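Local coordinates for protein putative nucleotidyltransferase (Sulfolobus solfataricus P2, PDB 2RFF) that probably transfers nucleotidyl groups from nucleotides to an acceptor, as a small member of the nucleotidyltransferase family whose substrate is not established, at residues Gly5-Glu10 with Tyr47-Asp52; Glu34-Phe39 with Ile55-Lys60; Phe68-Met73 with Tyr84-Glu89. One frame throughout, in Å; residues are numbered along the deposited sequence. Where two conformers were deposited one is given.

Interaction 1. Residues Gly5-Glu10 with Tyr47-Asp52; sequences GKSAIE and YLDTSD
Ser7, Ala8 and Ile9, in the first turn of helix 6-29, meet Tyr47 and Asp49 of the loop joining helix 41-44 to strand 53-59, which probably forms part of the nucleotidyltransferase signature. Backbones come close, with Ala8 CA 4.1 Å from Asp49 CA. The polar part of the contact is one short bond: Ser7 OG donates to Asp49 OD2 over 2.6 Å, and OD2 receives it on its anti lone pair, turned from the other carboxylate oxygen. The hydroxyl lies anti to its own backbone N (chi1 -177°), which carries it across to the loop, while the Asp49 carboxylate stands between its backbone N and carbonyl carbon (chi1 59°) with CB packed 3.8 Å from Ala8 N. A negative group this near the start of a helix is probably favoured by the helix dipole. Replacing Asp49 with alanine would probably leave Ser7 OG without its acceptor and reduce the contact at this end to CB against the helix backbone. Tyr47 meets the helix with its ring edge: Ala8 O lies near the ring plane, 3.5 Å from CE1, and Ala8 CB touches the same CE1 at 3.9 Å. Ile9 CD1 crosses obliquely at the phenol oxygen, and Lys4 makes a cation-pi contact with the ring. The loop is braced from within: Leu48 to Ser51 form a type I beta turn, and Ser51 OG accepts from Leu48 N (2.8 Å, 167°). From outside, Arg42 donates to Ser51 O. Just beyond the turn come Asp52 and Asp54, whose carboxylates lie close together, consistent with the acidic pair that in this family usually binds the catalytic metal ions. The pattern fits the Gly-Ser and Asp-X-Asp signature of the nucleotidyltransferase fold, its loop here resting on the N-terminal end of a long helix.

Interaction 2. Residues Glu34-Phe39 with Ile55-Lys60; sequences EEVYIF and ILFVFK
Val36 CG1 presses on Ile55 CG2 at 3.4 Å, closer than two methyl groups normally pack, at the apolar centre of this antiparallel strand pair. The same Ile55 methyl lies over one face of the Phe57 ring, and Val36 CG2 touches Phe57 CD1 from alongside, the two side chains pointing the same way. On the opposite face of the sheet, Tyr37 lies beside Leu56 and takes Val58 CG2 at its ring edge (CD1 4.0 Å), while Phe39 turns its edge to the backbone of Ile55 and Leu56. Tyr37 and Leu56 exchange two backbone bonds. At the far end Glu34 and Glu35 together stand opposite the single residue Val58, a classic beta bulge, and Val58 O accepts from both Glu34 N (2.9 Å) and Glu35 N (3.2 Å). Tyr37 OH donates to Glu35 OE1 at 2.6 Å, arriving from above the carboxylate plane. Outermost, Glu34 CB packs on Lys60 CG, and a water sits between Glu34 OE1 and Lys60 NZ; Lys103 forms salt bridges with Glu34 and Glu35. The pair occupies the middle of the mixed sheet, with strand 98-103 beside 33-39, strand 82-88 beside 53-59, and helix 6-29 covering the face of Val36, Ile55 and Phe57.

Interaction 3. Residues Phe68-Met73 with Tyr84-Glu89; sequences FDRMYM and YIVLDE
Val86 and Arg70 form the tight part of this helix-on-strand contact. Val86 CG1 lies against Arg70 CB at 3.8 Å, while its other methyl, CG2, comes 3.6 Å from Arg70 O, so the valine is wedged against the base of the arginine and its backbone. Beyond CB the arginine runs extended at a slant across the strand: with CG anti to the carbonyl carbon (chi1 -69°) and the next two torsions straight, NH1 reaches Val86 O. That direct bond is weak (3.5 Å, 142°), and a water joins the same two atoms, donating to Val86 O at 2.8 Å and accepting from NH1. The stronger grip on the buried guanidinium comes from Glu91, a salt bridge to NH1, and from Ile62 O, which accepts from NH2.

The other end is looser. Tyr84 meets selenomethionine Met71 at about a right angle, and its hydroxyl oxygen sits 3.6 Å from Met71 CB, with the terminal CE equally near. Met71 is exposed, and an ethanediol, probably from the crystallisation liquor, lies about 3 Å from its side chain. Selenomethionine Met73 only grazes Val86 CG1, through SE. Helix 67-74 is the crossing element of a beta-alpha-beta unit, lying against strand 82-88 at the sheet's edge, with Phe57 and Phe59 of parallel strand 53-59 packed beside Tyr84 and Val86.

Interactions 2 and 3 both reach the same sheet: their centres lie 10 Å apart, and strand 53-59 joins strand 82-88 through probable hydrogen bonds from Phe57 N to Ile85 O and from Leu87 N to Phe57 O, both 2.9 Å. Interaction 1 sits apart, its centre about 22 Å from that of interaction 2 and 27 Å from that of interaction 3, on the opposite side of the chain's centre from the latter. Sequence ties it to the sheet nevertheless: its loop 47-52 runs into strand 53-59, and helix 6-29 leads to strand 33-39. Asp52 and Asp54, the probable metal-binding pair, stand at this junction between interactions 1 and 2.

Interaction 1. Residues Gly5-Glu10 with Tyr47-Asp52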
loop_
_atom_site.group_PDB
_atom_site.type_symbol
_atom_site.label_atom_id
_atom_site.label_comp_id
_atom_site.label_asym_id
_atom_site.label_seq_id
_atom_site.Cartn_x
_atom_site.Cartn_y
_atom_site.Cartn_z
ATOM N N GLY A 5 -1.665 22.366 -1.177
ATOM C CA GLY A 5 -0.557 23.235 -1.412
ATOM C C GLY A 5 0.637 22.439 -1.853
ATOM O O GLY A 5 0.634 21.205 -1.894
ATOM N N LYS A 6 1.704 23.175 -2.094
ATOM C CA LYS A 6 2.962 22.633 -2.599
ATOM C C LYS A 6 3.583 21.554 -1.700
ATOM O O LYS A 6 4.039 20.520 -2.188
ATOM C CB LYS A 6 3.902 23.817 -2.794
ATOM C CG LYS A 6 5.171 23.567 -3.534
ATOM C CD LYS A 6 5.904 24.899 -3.883
ATOM C CE LYS A 6 5.162 25.780 -4.936
ATOM N NZ LYS A 6 6.004 26.946 -5.411
ATOM N N SER A 7 3.549 21.770 -0.389
ATOM C CA SER A 7 4.165 20.846 0.547
ATOM C C SER A 7 3.390 19.535 0.590
ATOM O O SER A 7 3.998 18.462 0.559
ATOM C CB SER A 7 4.279 21.466 1.943
ATOM O OG SER A 7 4.928 20.584 2.818
ATOM N N ALA A 8 2.056 19.616 0.591
ATOM C CA ALA A 8 1.207 18.415 0.602
ATOM C C ALA A 8 1.398 17.612 -0.687
ATOM O O ALA A 8 1.619 16.417 -0.632
ATOM C CB ALA A 8 -0.284 18.778 0.819
ATOM N N ILE A 9 1.386 18.294 -1.832
ATOM C CA ILE A 9 1.574 17.628 -3.143
ATOM C C ILE A 9 2.952 16.956 -3.240
ATOM O O ILE A 9 3.028 15.802 -3.663
ATOM C CB ILE A 9 1.291 18.581 -4.328
ATOM C CG1 ILE A 9 -0.191 18.979 -4.354
ATOM C CG2 ILE A 9 1.711 17.948 -5.674
ATOM C CD1 ILE A 9 -1.188 17.822 -4.595
ATOM N N GLU A 10 4.024 17.660 -2.837
ATOM C CA GLU A 10 5.377 17.074 -2.861
ATOM C C GLU A 10 5.453 15.835 -1.963
ATOM O O GLU A 10 6.091 14.851 -2.349
ATOM C CB GLU A 10 6.462 18.090 -2.494
ATOM C CG GLU A 10 6.668 19.172 -3.546
ATOM C CD GLU A 10 7.576 20.341 -3.093
ATOM O OE1 GLU A 10 8.239 20.272 -2.031
ATOM O OE2 GLU A 10 7.620 21.341 -3.833
ATOM N N TYR A 47 -5.323 14.198 3.740
ATOM C CA TYR A 47 -3.973 14.090 4.268
ATOM C C TYR A 47 -3.324 15.433 4.426
ATOM O O TYR A 47 -3.710 16.423 3.792
ATOM C CB TYR A 47 -3.092 13.216 3.365
ATOM C CG TYR A 47 -2.803 13.745 1.967
ATOM C CD1 TYR A 47 -1.700 14.572 1.719
ATOM C CD2 TYR A 47 -3.601 13.402 0.888
ATOM C CE1 TYR A 47 -1.421 15.054 0.460
ATOM C CE2 TYR A 47 -3.312 13.874 -0.397
ATOM C CZ TYR A 47 -2.213 14.714 -0.606
ATOM O OH TYR A 47 -1.971 15.165 -1.896
ATOM N N LEU A 48 -2.306 15.413 5.281
ATOM C CA LEU A 48 -1.427 16.535 5.530
ATOM C C LEU A 48 -0.100 16.189 4.905
ATOM O O LEU A 48 0.178 15.020 4.627
ATOM C CB LEU A 48 -1.215 16.696 7.020
ATOM C CG LEU A 48 -2.410 17.137 7.873
ATOM C CD1 LEU A 48 -2.123 17.023 9.374
ATOM C CD2 LEU A 48 -2.797 18.555 7.530
ATOM N N ASP A 49 0.778 17.182 4.769
ATOM C CA ASP A 49 2.132 16.906 4.270
ATOM C C ASP A 49 2.917 15.914 5.173
ATOM O O ASP A 49 3.764 15.184 4.696
ATOM C CB ASP A 49 2.955 18.191 4.015
ATOM C CG ASP A 49 3.138 19.070 5.253
ATOM O OD1 ASP A 49 2.523 18.855 6.307
ATOM O OD2 ASP A 49 3.922 20.039 5.141
ATOM N N THR A 50 2.597 15.871 6.458
ATOM C CA THR A 50 3.225 14.974 7.439
ATOM C C THR A 50 2.563 13.583 7.591
ATOM O O THR A 50 2.999 12.735 8.384
ATOM C CB THR A 50 3.190 15.649 8.846
ATOM O OG1 THR A 50 1.850 16.073 9.130
ATOM C CG2 THR A 50 4.118 16.878 8.880
ATOM N N SER A 51 1.475 13.347 6.875
ATOM C CA SER A 51 0.755 12.088 6.992
ATOM C C SER A 51 1.566 10.901 6.527
ATOM O O SER A 51 2.428 11.017 5.630
ATOM C CB SER A 51 -0.552 12.120 6.188
ATOM O OG SER A 51 -1.436 13.117 6.651
ATOM N N ASP A 52 1.342 9.762 7.192
ATOM C CA ASP A 52 2.019 8.559 6.721
ATOM C C ASP A 52 1.304 8.094 5.455
ATOM O O ASP A 52 0.342 8.739 4.981
ATOM C CB ASP A 52 2.104 7.478 7.798
ATOM C CG ASP A 52 0.767 6.979 8.244
ATOM O OD1 ASP A 52 -0.266 7.342 7.639
ATOM O OD2 ASP A 52 0.773 6.219 9.229
#

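Interaction 2. Residues Glu34-Phe39 with Ile55-Lys60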
loop_
_atom_site.group_PDB
_atom_site.type_symbol
_atom_site.label_atom_id
_atom_site.label_comp_id
_atom_site.label_asym_id
_atom_site.label_seq_id
_atom_site.Cartn_x
_atom_site.Cartn_y
_atom_site.Cartn_z
ATOM N N GLU A 34 -0.762 -10.306 -5.080
ATOM C CA GLU A 34 -1.670 -10.101 -6.208
ATOM C C GLU A 34 -2.047 -8.657 -6.458
ATOM O O GLU A 34 -2.168 -8.241 -7.612
ATOM C CB GLU A 34 -2.909 -11.004 -6.065
ATOM C CG GLU A 34 -3.977 -10.814 -7.096
ATOM C CD GLU A 34 -3.504 -10.958 -8.552
ATOM O OE1 GLU A 34 -2.482 -11.611 -8.816
ATOM O OE2 GLU A 34 -4.213 -10.431 -9.448
ATOM N N GLU A 35 -2.306 -7.918 -5.394
ATOM C CA GLU A 35 -2.725 -6.527 -5.476
ATOM C C GLU A 35 -2.153 -5.771 -4.304
ATOM O O GLU A 35 -1.931 -6.350 -3.236
ATOM C CB GLU A 35 -4.261 -6.368 -5.429
ATOM C CG GLU A 35 -4.992 -6.883 -6.664
ATOM C CD GLU A 35 -6.484 -7.020 -6.564
ATOM O OE1 GLU A 35 -7.118 -6.725 -5.533
ATOM O OE2 GLU A 35 -7.044 -7.410 -7.589
ATOM N N VAL A 36 -1.943 -4.480 -4.532
ATOM C CA VAL A 36 -1.605 -3.561 -3.454
ATOM C C VAL A 36 -2.510 -2.352 -3.596
ATOM O O VAL A 36 -2.711 -1.837 -4.703
ATOM C CB VAL A 36 -0.128 -3.141 -3.446
ATOM C CG1 VAL A 36 0.217 -2.051 -2.368
ATOM C CG2 VAL A 36 0.755 -4.343 -3.257
ATOM N N TYR A 37 -3.014 -1.890 -2.466
ATOM C CA TYR A 37 -3.824 -0.685 -2.410
ATOM C C TYR A 37 -3.149 0.334 -1.474
ATOM O O TYR A 37 -2.421 -0.028 -0.528
ATOM C CB TYR A 37 -5.231 -0.993 -1.897
ATOM C CG TYR A 37 -6.054 -1.887 -2.778
ATOM C CD1 TYR A 37 -5.881 -3.270 -2.756
ATOM C CD2 TYR A 37 -7.012 -1.354 -3.655
ATOM C CE1 TYR A 37 -6.708 -4.126 -3.552
ATOM C CE2 TYR A 37 -7.804 -2.194 -4.452
ATOM C CZ TYR A 37 -7.589 -3.576 -4.419
ATOM O OH TYR A 37 -8.320 -4.453 -5.160
ATOM N N ILE A 38 -3.419 1.607 -1.760
ATOM C CA ILE A 38 -3.185 2.683 -0.814
ATOM C C ILE A 38 -4.539 2.907 -0.109
ATOM O O ILE A 38 -5.604 2.933 -0.761
ATOM C CB ILE A 38 -2.713 3.989 -1.476
ATOM C CG1 ILE A 38 -1.489 3.729 -2.346
ATOM C CG2 ILE A 38 -2.476 5.070 -0.396
ATOM C CD1 ILE A 38 -0.348 2.977 -1.662
ATOM N N PHE A 39 -4.534 2.935 1.217
ATOM C CA PHE A 39 -5.704 3.270 2.002
ATOM C C PHE A 39 -5.375 4.452 2.893
ATOM O O PHE A 39 -4.298 5.048 2.774
ATOM C CB PHE A 39 -6.274 2.045 2.754
ATOM C CG PHE A 39 -5.423 1.515 3.903
ATOM C CD1 PHE A 39 -4.394 0.627 3.674
ATOM C CD2 PHE A 39 -5.745 1.817 5.215
ATOM C CE1 PHE A 39 -3.619 0.115 4.750
ATOM C CE2 PHE A 39 -5.019 1.283 6.288
ATOM C CZ PHE A 39 -3.952 0.441 6.061
ATOM N N ILE A 55 -0.432 1.167 3.348
ATOM C CA ILE A 55 -0.319 0.219 2.260
ATOM C C ILE A 55 -0.998 -1.080 2.632
ATOM O O ILE A 55 -0.672 -1.672 3.651
ATOM C CB ILE A 55 1.160 -0.057 1.921
ATOM C CG1 ILE A 55 1.904 1.259 1.596
ATOM C CG2 ILE A 55 1.235 -1.034 0.711
ATOM C CD1 ILE A 55 3.375 0.995 1.291
ATOM N N LEU A 56 -1.937 -1.516 1.794
ATOM C CA LEU A 56 -2.625 -2.802 1.941
ATOM C C LEU A 56 -2.014 -3.781 0.946
ATOM O O LEU A 56 -2.129 -3.575 -0.261
ATOM C CB LEU A 56 -4.133 -2.672 1.713
ATOM C CG LEU A 56 -4.881 -3.998 1.576
ATOM C CD1 LEU A 56 -4.692 -4.848 2.826
ATOM C CD2 LEU A 56 -6.332 -3.759 1.205
ATOM N N PHE A 57 -1.378 -4.834 1.459
ATOM C CA PHE A 57 -0.823 -5.891 0.616
ATOM C C PHE A 57 -1.871 -7.012 0.562
ATOM O O PHE A 57 -2.286 -7.502 1.620
ATOM C CB PHE A 57 0.468 -6.433 1.207
ATOM C CG PHE A 57 1.555 -5.448 1.345
ATOM C CD1 PHE A 57 2.410 -5.250 0.295
ATOM C CD2 PHE A 57 1.734 -4.746 2.514
ATOM C CE1 PHE A 57 3.462 -4.384 0.391
ATOM C CE2 PHE A 57 2.825 -3.864 2.631
ATOM C CZ PHE A 57 3.660 -3.672 1.572
ATOM N N VAL A 58 -2.190 -7.464 -0.638
ATOM C CA VAL A 58 -3.237 -8.498 -0.861
ATOM C C VAL A 58 -2.576 -9.692 -1.537
ATOM O O VAL A 58 -2.060 -9.553 -2.626
ATOM C CB VAL A 58 -4.474 -8.035 -1.675
ATOM C CG1 VAL A 58 -5.561 -9.160 -1.797
ATOM C CG2 VAL A 58 -5.043 -6.809 -1.025
ATOM N N PHE A 59 -2.541 -10.823 -0.835
ATOM C CA PHE A 59 -1.896 -12.055 -1.290
ATOM C C PHE A 59 -2.896 -13.141 -1.559
ATOM O O PHE A 59 -3.905 -13.201 -0.900
ATOM C CB PHE A 59 -0.951 -12.633 -0.222
ATOM C CG PHE A 59 0.259 -11.776 0.102
ATOM C CD1 PHE A 59 0.181 -10.747 1.018
ATOM C CD2 PHE A 59 1.524 -12.081 -0.424
ATOM C CE1 PHE A 59 1.350 -9.987 1.374
ATOM C CE2 PHE A 59 2.664 -11.317 -0.111
ATOM C CZ PHE A 59 2.568 -10.283 0.795
ATOM N N LYS A 60 -2.583 -14.006 -2.513
ATOM C CA LYS A 60 -3.395 -15.208 -2.744
ATOM C C LYS A 60 -2.947 -16.307 -1.788
ATOM O O LYS A 60 -1.783 -16.395 -1.453
ATOM C CB LYS A 60 -3.252 -15.699 -4.194
ATOM C CG LYS A 60 -3.703 -14.642 -5.169
ATOM C CD LYS A 60 -4.051 -15.141 -6.558
ATOM C CE LYS A 60 -2.882 -15.230 -7.485
ATOM N NZ LYS A 60 -3.345 -15.591 -8.900
HETATM O O HOH W 1 -1.381 -13.609 -10.280
#

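Interaction 3. Residues Phe68-Met73 with Tyr84-Glu89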
loop_
_atom_site.group_PDB
_atom_site.type_symbol
_atom_site.label_atom_id
_atom_site.label_comp_id
_atom_site.label_asym_id
_atom_site.label_seq_id
_atom_site.Cartn_x
_atom_site.Cartn_y
_atom_site.Cartn_z
ATOM N N PHE A 68 0.420 -12.816 12.887
ATOM C CA PHE A 68 1.870 -12.661 13.200
ATOM C C PHE A 68 2.704 -13.120 12.003
ATOM O O PHE A 68 3.632 -12.431 11.602
ATOM C CB PHE A 68 2.242 -13.398 14.485
ATOM C CG PHE A 68 1.290 -13.117 15.586
ATOM C CD1 PHE A 68 1.312 -11.913 16.222
ATOM C CD2 PHE A 68 0.263 -14.023 15.899
ATOM C CE1 PHE A 68 0.371 -11.618 17.224
ATOM C CE2 PHE A 68 -0.683 -13.730 16.890
ATOM C CZ PHE A 68 -0.633 -12.537 17.549
ATOM N N ASP A 69 2.326 -14.257 11.411
ATOM C CA ASP A 69 2.951 -14.725 10.186
ATOM C C ASP A 69 2.750 -13.736 9.044
ATOM O O ASP A 69 3.680 -13.524 8.264
ATOM C CB ASP A 69 2.470 -16.115 9.769
ATOM C CG ASP A 69 3.109 -17.239 10.547
ATOM O OD1 ASP A 69 4.293 -17.116 10.901
ATOM O OD2 ASP A 69 2.510 -18.300 10.722
ATOM N N ARG A 70 1.565 -13.149 8.938
ATOM C CA ARG A 70 1.278 -12.154 7.900
ATOM C C ARG A 70 2.179 -10.940 8.050
ATOM O O ARG A 70 2.778 -10.491 7.079
ATOM C CB ARG A 70 -0.196 -11.761 7.903
ATOM C CG ARG A 70 -1.106 -12.875 7.451
ATOM C CD ARG A 70 -2.501 -12.390 7.561
ATOM N NE ARG A 70 -3.484 -13.383 7.127
ATOM C CZ ARG A 70 -4.744 -13.129 6.785
ATOM N NH1 ARG A 70 -5.241 -11.895 6.804
ATOM N NH2 ARG A 70 -5.513 -14.145 6.397
HETATM N N MSE A 71 2.235 -10.399 9.257
HETATM C CA MSE A 71 3.162 -9.259 9.515
HETATM C C MSE A 71 4.621 -9.556 9.137
HETATM O O MSE A 71 5.273 -8.742 8.492
HETATM C CB MSE A 71 3.133 -8.845 10.985
HETATM C CG MSE A 71 1.919 -8.056 11.382
HETATM SE SE MSE A 71 2.064 -7.370 13.182
HETATM C CE MSE A 71 3.803 -6.757 13.168
ATOM N N TYR A 72 5.086 -10.747 9.532
ATOM C CA TYR A 72 6.480 -11.202 9.294
ATOM C C TYR A 72 6.764 -11.282 7.797
ATOM O O TYR A 72 7.898 -11.113 7.406
ATOM C CB TYR A 72 6.707 -12.558 9.989
ATOM C CG TYR A 72 8.157 -13.057 10.125
ATOM C CD1 TYR A 72 9.012 -12.488 11.083
ATOM C CD2 TYR A 72 8.653 -14.148 9.359
ATOM C CE1 TYR A 72 10.340 -12.970 11.253
ATOM C CE2 TYR A 72 10.001 -14.611 9.503
ATOM C CZ TYR A 72 10.814 -14.035 10.464
ATOM O OH TYR A 72 12.111 -14.463 10.630
HETATM N N MSE A 73 5.737 -11.523 6.953
HETATM C CA MSE A 73 5.934 -11.593 5.485
HETATM C C MSE A 73 6.501 -10.316 4.888
HETATM O O MSE A 73 7.345 -10.355 3.993
HETATM C CB MSE A 73 4.631 -11.835 4.694
HETATM C CG MSE A 73 3.825 -13.088 4.997
HETATM SE SE MSE A 73 2.263 -13.272 3.925
HETATM C CE MSE A 73 3.199 -13.577 2.253
ATOM N N TYR A 84 0.909 -0.449 7.427
ATOM C CA TYR A 84 0.396 -1.451 6.494
ATOM C C TYR A 84 -0.593 -2.443 7.086
ATOM O O TYR A 84 -0.703 -2.593 8.299
ATOM C CB TYR A 84 1.631 -2.199 5.883
ATOM C CG TYR A 84 2.304 -3.099 6.874
ATOM C CD1 TYR A 84 3.299 -2.615 7.713
ATOM C CD2 TYR A 84 1.896 -4.430 7.032
ATOM C CE1 TYR A 84 3.896 -3.445 8.664
ATOM C CE2 TYR A 84 2.479 -5.261 7.983
ATOM C CZ TYR A 84 3.493 -4.764 8.782
ATOM O OH TYR A 84 4.059 -5.589 9.722
ATOM N N ILE A 85 -1.254 -3.135 6.181
ATOM C CA ILE A 85 -2.117 -4.281 6.506
ATOM C C ILE A 85 -1.803 -5.373 5.463
ATOM O O ILE A 85 -1.564 -5.049 4.297
ATOM C CB ILE A 85 -3.636 -3.977 6.435
ATOM C CG1 ILE A 85 -3.982 -2.945 7.514
ATOM C CG2 ILE A 85 -4.531 -5.250 6.641
ATOM C CD1 ILE A 85 -5.390 -2.449 7.450
ATOM N N VAL A 86 -1.844 -6.642 5.882
ATOM C CA VAL A 86 -1.690 -7.772 4.992
ATOM C C VAL A 86 -3.008 -8.572 5.048
ATOM O O VAL A 86 -3.419 -9.011 6.127
ATOM C CB VAL A 86 -0.530 -8.696 5.400
ATOM C CG1 VAL A 86 -0.494 -9.989 4.557
ATOM C CG2 VAL A 86 0.858 -7.986 5.320
ATOM N N LEU A 87 -3.602 -8.811 3.888
ATOM C CA LEU A 87 -4.889 -9.528 3.759
ATOM C C LEU A 87 -4.816 -10.546 2.649
ATOM O O LEU A 87 -4.022 -10.443 1.724
ATOM C CB LEU A 87 -6.117 -8.612 3.495
ATOM C CG LEU A 87 -6.428 -7.591 4.595
ATOM C CD1 LEU A 87 -7.625 -6.742 4.181
ATOM C CD2 LEU A 87 -6.667 -8.269 5.963
ATOM N N ASP A 88 -5.657 -11.554 2.780
ATOM C CA ASP A 88 -5.893 -12.512 1.712
ATOM C C ASP A 88 -6.841 -11.859 0.697
ATOM O O ASP A 88 -7.627 -10.950 1.041
ATOM C CB ASP A 88 -6.593 -13.750 2.299
ATOM C CG ASP A 88 -6.766 -14.844 1.315
ATOM O OD1 ASP A 88 -5.814 -15.499 0.906
ATOM O OD2 ASP A 88 -7.917 -15.116 0.914
ATOM N N GLU A 89 -6.767 -12.351 -0.542
ATOM C CA GLU A 89 -7.680 -11.986 -1.654
ATOM C C GLU A 89 -9.177 -11.916 -1.253
ATOM O O GLU A 89 -9.927 -11.002 -1.646
ATOM C CB GLU A 89 -7.470 -12.996 -2.811
ATOM C CG GLU A 89 -7.771 -14.483 -2.461
ATOM C CD GLU A 89 -7.109 -15.527 -3.381
ATOM O OE1 GLU A 89 -6.825 -15.220 -4.571
ATOM O OE2 GLU A 89 -6.867 -16.669 -2.881
HETATM O O HOH W 2 -4.082 -9.520 8.763
#